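Long-range contacts in N-terminal domain of PorA (28-171) (Porphyromonas gingivalis ATCC 33277, PDB 6KJK), which is a cargo protein of the type IX secretion system that probably influences PorXY-SigP signalling, present here as its N-terminal domain alone: residues Asn16-Ile22 / Thr126-Lys132; Gly30-Phe36 / Leu94-Val100. One frame throughout, in Å; residues are numbered along the deposited sequence.

Following the chain from the N terminus, Asn16-Ile22 comes first and pairs with Thr126-Lys132, near the end of the domain, so interaction 1 closes a loop of 103 residues. Interaction 2 lies wholly inside that loop: Gly30-Phe36 follows a few residues after Ile22, and Leu94-Val100 returns to it after 57 intervening residues. The two contacts belong to different sheets, interaction 1 to the edge of a mixed sheet and interaction 2 to an antiparallel one. They lie about 16 Å apart, centre to centre, yet they touch through the core, where Ile129 packs on Phe36 and Phe131 on Met34 and Leu94, joining the two sheets face to face.

Interaction 1 (Asn16-Ile22 / Thr126-Lys132); sequences NNATVDI and TVNINFK
Strand 18-22 is an outermost strand of the domain's mixed sheet and runs parallel to strand 125-133, with Thr19 level with Asn128 and Ile22 level with Phe131. Ala18 O accepts from Asn128 N; Val20 then bonds to both Asn128 and Asn130, and Ile22 to both Asn130 and Lys132, as a residue does between two neighbours on a parallel strand. Toward the Asn16 end, side chains add to the backbone bond from Asn17 N to Thr126 O. Asn16 turns its amide toward Thr126, CG anti to the backbone N (chi1 -162°), and OD1 receives Thr126 N at 2.9 Å in the amide's own carbonyl plane. Its ND2 reaches Thr126 OG1, itself hydrogen-bonded to Ser112, through a water, while a second water links Asn17 OD1 with Asn128 ND2. That ND2 also makes a weak bond to Asn17 O (3.1 Å), its amide being steadied at OD1 by Thr110.

On the face carrying Thr19, Asp21, Asn128 and Asn130, the Asp21 carboxylate is held by two donors. Lys132, extended beyond CG, brings NZ within 2.7 Å of Asp21 OD2 in a salt bridge, arriving from above the carboxylate plane. Asn130 lies alongside Asp21 with the two flat groups turned 41° apart, and its ND2 makes a weak bond to Asp21 OD1 at 3.3 Å. The other face is apolar: Val20 CG2 meets Val127 CG2 at 4.0 Å, and Ile22 CB approaches Phe131 CD1 obliquely at 3.7 Å, while Ile129 CG2 sits over one face of the same ring.

Strand 105-115 pairs with the far side of strand 125-133 through Val127, Ile129 and Phe131, and the apolar face packs on Phe36, Met34 and Leu94 of the other sheet.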
loop_
_atom_site.group_PDB
_atom_site.type_symbol
_atom_site.label_atom_id
_atom_site.label_comp_id
_atom_site.label_asym_id
_atom_site.label_seq_id
_atom_site.Cartn_x
_atom_site.Cartn_y
_atom_site.Cartn_z
ATOM N N ASN A 16 12.180 2.999 -7.005
ATOM C CA ASN A 16 12.100 2.060 -5.897
ATOM C C ASN A 16 12.330 2.789 -4.586
ATOM O O ASN A 16 13.072 3.773 -4.531
ATOM C CB ASN A 16 13.115 0.943 -6.030
ATOM C CG ASN A 16 12.760 -0.235 -5.162
ATOM O OD1 ASN A 16 11.580 -0.544 -5.006
ATOM N ND2 ASN A 16 13.761 -0.917 -4.618
ATOM N N ASN A 17 11.633 2.344 -3.539
ATOM C CA ASN A 17 11.672 2.926 -2.201
ATOM C C ASN A 17 11.109 4.327 -2.143
ATOM O O ASN A 17 11.353 5.055 -1.167
ATOM C CB ASN A 17 13.075 2.893 -1.584
ATOM C CG ASN A 17 13.580 1.498 -1.409
ATOM O OD1 ASN A 17 12.982 0.697 -0.689
ATOM N ND2 ASN A 17 14.666 1.175 -2.097
ATOM N N ALA A 18 10.358 4.745 -3.167
ATOM C CA ALA A 18 9.756 6.061 -3.171
ATOM C C ALA A 18 8.838 6.233 -1.962
ATOM O O ALA A 18 8.303 5.263 -1.408
ATOM C CB ALA A 18 8.915 6.262 -4.442
ATOM N N THR A 19 8.590 7.484 -1.613
ATOM C CA THR A 19 7.618 7.840 -0.592
ATOM C C THR A 19 6.485 8.633 -1.230
ATOM O O THR A 19 6.730 9.576 -1.998
ATOM C CB THR A 19 8.255 8.626 0.559
ATOM O OG1 THR A 19 9.245 7.796 1.178
ATOM C CG2 THR A 19 7.201 9.011 1.584
ATOM N N VAL A 20 5.258 8.214 -0.963
ATOM C CA VAL A 20 4.041 8.792 -1.508
ATOM C C VAL A 20 3.229 9.327 -0.345
ATOM O O VAL A 20 2.890 8.567 0.585
ATOM C CB VAL A 20 3.215 7.747 -2.280
ATOM C CG1 VAL A 20 1.854 8.342 -2.676
ATOM C CG2 VAL A 20 3.961 7.298 -3.528
ATOM N N ASP A 21 2.901 10.613 -0.395
ATOM C CA ASP A 21 2.093 11.252 0.638
ATOM C C ASP A 21 0.649 11.350 0.167
ATOM O O ASP A 21 0.380 11.842 -0.939
ATOM C CB ASP A 21 2.588 12.675 0.948
ATOM C CG ASP A 21 3.888 12.715 1.734
ATOM O OD1 ASP A 21 4.409 11.684 2.199
ATOM O OD2 ASP A 21 4.418 13.844 1.890
ATOM N N ILE A 22 -0.266 10.852 0.967
ATOM C CA ILE A 22 -1.693 10.935 0.725
ATOM C C ILE A 22 -2.236 11.909 1.763
ATOM O O ILE A 22 -1.927 11.778 2.953
ATOM C CB ILE A 22 -2.338 9.549 0.913
ATOM C CG1 ILE A 22 -1.762 8.496 -0.063
ATOM C CG2 ILE A 22 -3.853 9.636 0.811
ATOM C CD1 ILE A 22 -2.092 8.724 -1.495
ATOM N N THR A 126 9.325 -1.663 -3.570
ATOM C CA THR A 126 8.875 -1.162 -2.281
ATOM C C THR A 126 8.387 0.258 -2.452
ATOM O O THR A 126 8.999 1.057 -3.181
ATOM C CB THR A 126 10.065 -1.163 -1.309
ATOM O OG1 THR A 126 10.468 -2.514 -1.100
ATOM C CG2 THR A 126 9.706 -0.526 0.039
ATOM N N VAL A 127 7.302 0.581 -1.752
ATOM C CA VAL A 127 6.818 1.945 -1.661
ATOM C C VAL A 127 6.499 2.230 -0.203
ATOM O O VAL A 127 5.987 1.363 0.524
ATOM C CB VAL A 127 5.599 2.201 -2.578
ATOM C CG1 VAL A 127 4.423 1.275 -2.257
ATOM C CG2 VAL A 127 5.192 3.654 -2.577
ATOM N N ASN A 128 6.844 3.432 0.218
ATOM C CA ASN A 128 6.506 3.937 1.542
ATOM C C ASN A 128 5.350 4.909 1.391
ATOM O O ASN A 128 5.393 5.796 0.531
ATOM C CB ASN A 128 7.709 4.641 2.184
ATOM C CG ASN A 128 8.885 3.763 2.243
ATOM O OD1 ASN A 128 8.918 2.801 3.030
ATOM N ND2 ASN A 128 9.852 4.009 1.368
ATOM N N ILE A 129 4.308 4.735 2.190
ATOM C CA ILE A 129 3.071 5.480 2.059
ATOM C C ILE A 129 2.859 6.235 3.364
ATOM O O ILE A 129 2.799 5.616 4.442
ATOM C CB ILE A 129 1.900 4.527 1.804
ATOM C CG1 ILE A 129 2.157 3.745 0.533
ATOM C CG2 ILE A 129 0.569 5.286 1.727
ATOM C CD1 ILE A 129 1.305 2.550 0.413
ATOM N N ASN A 130 2.724 7.554 3.285
ATOM C CA ASN A 130 2.416 8.377 4.454
ATOM C C ASN A 130 1.036 8.977 4.280
ATOM O O ASN A 130 0.780 9.678 3.288
ATOM C CB ASN A 130 3.422 9.517 4.615
ATOM C CG ASN A 130 4.799 9.038 4.973
ATOM O OD1 ASN A 130 4.964 8.056 5.705
ATOM N ND2 ASN A 130 5.811 9.726 4.456
ATOM N N PHE A 131 0.137 8.673 5.185
ATOM C CA PHE A 131 -1.179 9.283 5.225
ATOM C C PHE A 131 -1.080 10.465 6.170
ATOM O O PHE A 131 -1.077 10.294 7.389
ATOM C CB PHE A 131 -2.191 8.272 5.748
ATOM C CG PHE A 131 -2.417 7.090 4.813
ATOM C CD1 PHE A 131 -3.212 7.241 3.677
ATOM C CD2 PHE A 131 -1.845 5.850 5.036
ATOM C CE1 PHE A 131 -3.451 6.178 2.808
ATOM C CE2 PHE A 131 -2.098 4.789 4.177
ATOM C CZ PHE A 131 -2.904 4.950 3.062
ATOM N N LYS A 132 -0.978 11.662 5.614
ATOM C CA LYS A 132 -0.832 12.889 6.402
ATOM C C LYS A 132 -2.218 13.499 6.576
ATOM O O LYS A 132 -2.720 14.215 5.697
ATOM C CB LYS A 132 0.148 13.845 5.737
ATOM C CG LYS A 132 1.548 13.303 5.692
ATOM C CD LYS A 132 2.522 14.320 5.145
ATOM C CE LYS A 132 3.925 13.760 5.128
ATOM N NZ LYS A 132 4.876 14.692 4.461
HETATM O O HOH W 1 12.383 -3.202 -2.904
HETATM O O HOH W 2 12.081 2.088 1.275
#

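Interaction 2 (Gly30-Phe36 / Leu94-Val100)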
loop_
_atom_site.group_PDB
_atom_site.type_symbol
_atom_site.label_atom_id
_atom_site.label_comp_id
_atom_site.label_asym_id
_atom_site.label_seq_id
_atom_site.Cartn_x
_atom_site.Cartn_y
_atom_site.Cartn_z
ATOM N N GLY A 30 -18.285 9.477 11.891
ATOM C CA GLY A 30 -17.215 9.716 12.842
ATOM C C GLY A 30 -15.908 9.013 12.539
ATOM O O GLY A 30 -14.974 9.099 13.348
ATOM N N THR A 31 -15.804 8.337 11.394
ATOM C CA THR A 31 -14.586 7.657 10.967
ATOM C C THR A 31 -14.072 8.279 9.672
ATOM O O THR A 31 -14.853 8.568 8.761
ATOM C CB THR A 31 -14.859 6.169 10.760
ATOM O OG1 THR A 31 -15.202 5.582 12.021
ATOM C CG2 THR A 31 -13.636 5.460 10.195
ATOM N N GLU A 32 -12.755 8.506 9.606
ATOM C CA GLU A 32 -12.084 9.014 8.416
ATOM C C GLU A 32 -11.509 7.855 7.616
ATOM O O GLU A 32 -11.090 6.843 8.191
ATOM C CB GLU A 32 -10.922 9.928 8.796
ATOM C CG GLU A 32 -11.284 11.042 9.787
ATOM C CD GLU A 32 -12.067 12.182 9.150
ATOM O OE1 GLU A 32 -12.793 11.938 8.169
ATOM O OE2 GLU A 32 -11.954 13.325 9.648
ATOM N N GLU A 33 -11.448 8.022 6.301
ATOM C CA GLU A 33 -10.802 7.040 5.435
ATOM C C GLU A 33 -9.857 7.763 4.497
ATOM O O GLU A 33 -10.232 8.780 3.901
ATOM C CB GLU A 33 -11.814 6.217 4.635
ATOM C CG GLU A 33 -11.167 5.075 3.855
ATOM C CD GLU A 33 -12.131 4.321 2.967
ATOM O OE1 GLU A 33 -12.104 4.548 1.735
ATOM O OE2 GLU A 33 -12.894 3.487 3.498
ATOM N N MET A 34 -8.632 7.257 4.378
ATOM C CA MET A 34 -7.659 7.720 3.404
ATOM C C MET A 34 -7.246 6.528 2.562
ATOM O O MET A 34 -7.215 5.391 3.051
ATOM C CB MET A 34 -6.443 8.330 4.103
ATOM C CG MET A 34 -6.880 9.461 5.025
ATOM S SD MET A 34 -5.551 10.300 5.892
ATOM C CE MET A 34 -4.835 11.233 4.535
ATOM N N LYS A 35 -6.939 6.755 1.286
ATOM C CA LYS A 35 -6.671 5.626 0.403
ATOM C C LYS A 35 -5.495 5.891 -0.511
ATOM O O LYS A 35 -5.452 6.922 -1.193
ATOM C CB LYS A 35 -7.903 5.298 -0.423
ATOM C CG LYS A 35 -7.711 4.138 -1.369
ATOM C CD LYS A 35 -8.964 4.019 -2.206
ATOM C CE LYS A 35 -9.355 2.585 -2.451
ATOM N NZ LYS A 35 -10.082 2.431 -3.750
ATOM N N PHE A 36 -4.568 4.946 -0.558
ATOM C CA PHE A 36 -3.512 4.891 -1.560
ATOM C C PHE A 36 -3.926 3.925 -2.653
ATOM O O PHE A 36 -4.458 2.846 -2.378
ATOM C CB PHE A 36 -2.228 4.370 -0.897
ATOM C CG PHE A 36 -1.160 3.971 -1.868
ATOM C CD1 PHE A 36 -0.246 4.897 -2.324
ATOM C CD2 PHE A 36 -1.076 2.688 -2.355
ATOM C CE1 PHE A 36 0.727 4.544 -3.222
ATOM C CE2 PHE A 36 -0.107 2.327 -3.263
ATOM C CZ PHE A 36 0.810 3.262 -3.689
ATOM N N LEU A 94 -4.411 0.580 -0.530
ATOM C CA LEU A 94 -4.303 0.499 0.919
ATOM C C LEU A 94 -5.206 1.563 1.508
ATOM O O LEU A 94 -5.028 2.751 1.211
ATOM C CB LEU A 94 -2.848 0.731 1.356
ATOM C CG LEU A 94 -2.570 0.650 2.855
ATOM C CD1 LEU A 94 -2.842 -0.745 3.368
ATOM C CD2 LEU A 94 -1.126 1.069 3.156
ATOM N N ARG A 95 -6.168 1.152 2.309
ATOM C CA ARG A 95 -7.093 2.067 2.938
ATOM C C ARG A 95 -6.744 2.150 4.416
ATOM O O ARG A 95 -6.531 1.121 5.077
ATOM C CB ARG A 95 -8.502 1.515 2.790
ATOM C CG ARG A 95 -9.115 1.716 1.419
ATOM C CD ARG A 95 -10.452 0.977 1.386
ATOM N NE ARG A 95 -11.334 1.327 0.271
ATOM C CZ ARG A 95 -11.369 0.672 -0.885
ATOM N NH1 ARG A 95 -10.542 -0.346 -1.102
ATOM N NH2 ARG A 95 -12.214 1.049 -1.840
ATOM N N TYR A 96 -6.721 3.357 4.951
ATOM C CA TYR A 96 -6.394 3.606 6.347
ATOM C C TYR A 96 -7.590 4.324 6.935
ATOM O O TYR A 96 -8.003 5.370 6.414
ATOM C CB TYR A 96 -5.143 4.475 6.403
ATOM C CG TYR A 96 -4.713 4.916 7.792
ATOM C CD1 TYR A 96 -4.768 4.066 8.900
ATOM C CD2 TYR A 96 -4.258 6.192 7.975
ATOM C CE1 TYR A 96 -4.378 4.506 10.144
ATOM C CE2 TYR A 96 -3.855 6.651 9.232
ATOM C CZ TYR A 96 -3.911 5.782 10.316
ATOM O OH TYR A 96 -3.515 6.169 11.597
ATOM N N THR A 97 -8.163 3.774 8.008
ATOM C CA THR A 97 -9.372 4.321 8.603
ATOM C C THR A 97 -9.106 4.572 10.078
ATOM O O THR A 97 -8.363 3.825 10.717
ATOM C CB THR A 97 -10.527 3.361 8.448
ATOM O OG1 THR A 97 -10.153 2.093 8.962
ATOM C CG2 THR A 97 -10.862 3.180 6.999
ATOM N N PHE A 98 -9.679 5.639 10.615
ATOM C CA PHE A 98 -9.329 6.061 11.968
ATOM C C PHE A 98 -10.331 7.111 12.414
ATOM O O PHE A 98 -11.089 7.634 11.597
ATOM C CB PHE A 98 -7.896 6.629 12.034
ATOM C CG PHE A 98 -7.636 7.704 11.001
ATOM C CD1 PHE A 98 -7.889 9.045 11.282
ATOM C CD2 PHE A 98 -7.166 7.371 9.748
ATOM C CE1 PHE A 98 -7.690 10.018 10.318
ATOM C CE2 PHE A 98 -6.955 8.331 8.775
ATOM C CZ PHE A 98 -7.219 9.655 9.052
ATOM N N PRO A 99 -10.369 7.415 13.713
ATOM C CA PRO A 99 -11.379 8.359 14.214
ATOM C C PRO A 99 -11.150 9.780 13.719
ATOM O O PRO A 99 -10.018 10.248 13.596
ATOM C CB PRO A 99 -11.213 8.273 15.739
ATOM C CG PRO A 99 -10.595 6.942 15.983
ATOM C CD PRO A 99 -9.657 6.743 14.810
ATOM N N VAL A 100 -12.264 10.474 13.461
ATOM C CA VAL A 100 -12.209 11.915 13.271
ATOM C C VAL A 100 -11.552 12.550 14.490
ATOM O O VAL A 100 -11.817 12.165 15.639
ATOM C CB VAL A 100 -13.626 12.472 13.063
ATOM C CG1 VAL A 100 -13.616 13.995 13.080
ATOM C CG2 VAL A 100 -14.218 11.949 11.784
HETATM O O HOH W 3 -9.277 -0.963 -3.909
#
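Glu32 and Met34 both meet the Phe98 ring, one over a face and one at the edge, where strands 31-42 and 90-99 of the antiparallel sheet turn their Met34 and Leu94 side to Phe131 of the mixed sheet. Phe98 CG stands between its backbone N and carbonyl carbon (chi1 52°), which leans the ring across to strand 31-42. Glu32 CB lies 3.9 Å from the centroid of the Phe98 ring in a CH-pi contact, whereas Met34 SD comes in within the ring plane, 3.6 Å from Phe98 CZ, a Met-aromatic contact. Beyond CB the Glu32 chain bends at chi2 (-75°) and crosses Val100, whose CG2 lies 3.4 Å from Glu32 OE2.

Glu33, Lys35, Arg95 and Thr97 occupy the opposite face. Glu33 CG runs alongside Thr97 CG2, and Glu33 OE1 reaches the edge of the Arg95 guanidinium in a long salt bridge, 3.6 Å from Arg95 NE, the carboxylate and guanidinium planes standing 86° apart. Lys35 points the same way as Arg95 and lays CE over the centre of the guanidinium face, 3.2 Å from Arg95 CZ. Backbone bonds fix this register at Glu32-Phe98, Met34-Tyr96 and Phe36-Leu94, and Val100 N gives to Gly30 O where Gly30 leads into one strand and Val100 leaves the other.

The chemistry divides by face. In the core, Glu32 OE2 bonds Tyr133 OH and OE1 bonds Thr27 OG1, which probably offsets the cost of burying the carboxylate. On the outer face Lys35 NZ and Arg95 NH2 approach to 3.2 Å without bonding; this like-charge proximity is probably eased by Glu33 and by a water that accepts from Arg95 NH1 and, weakly, from Lys35 NZ.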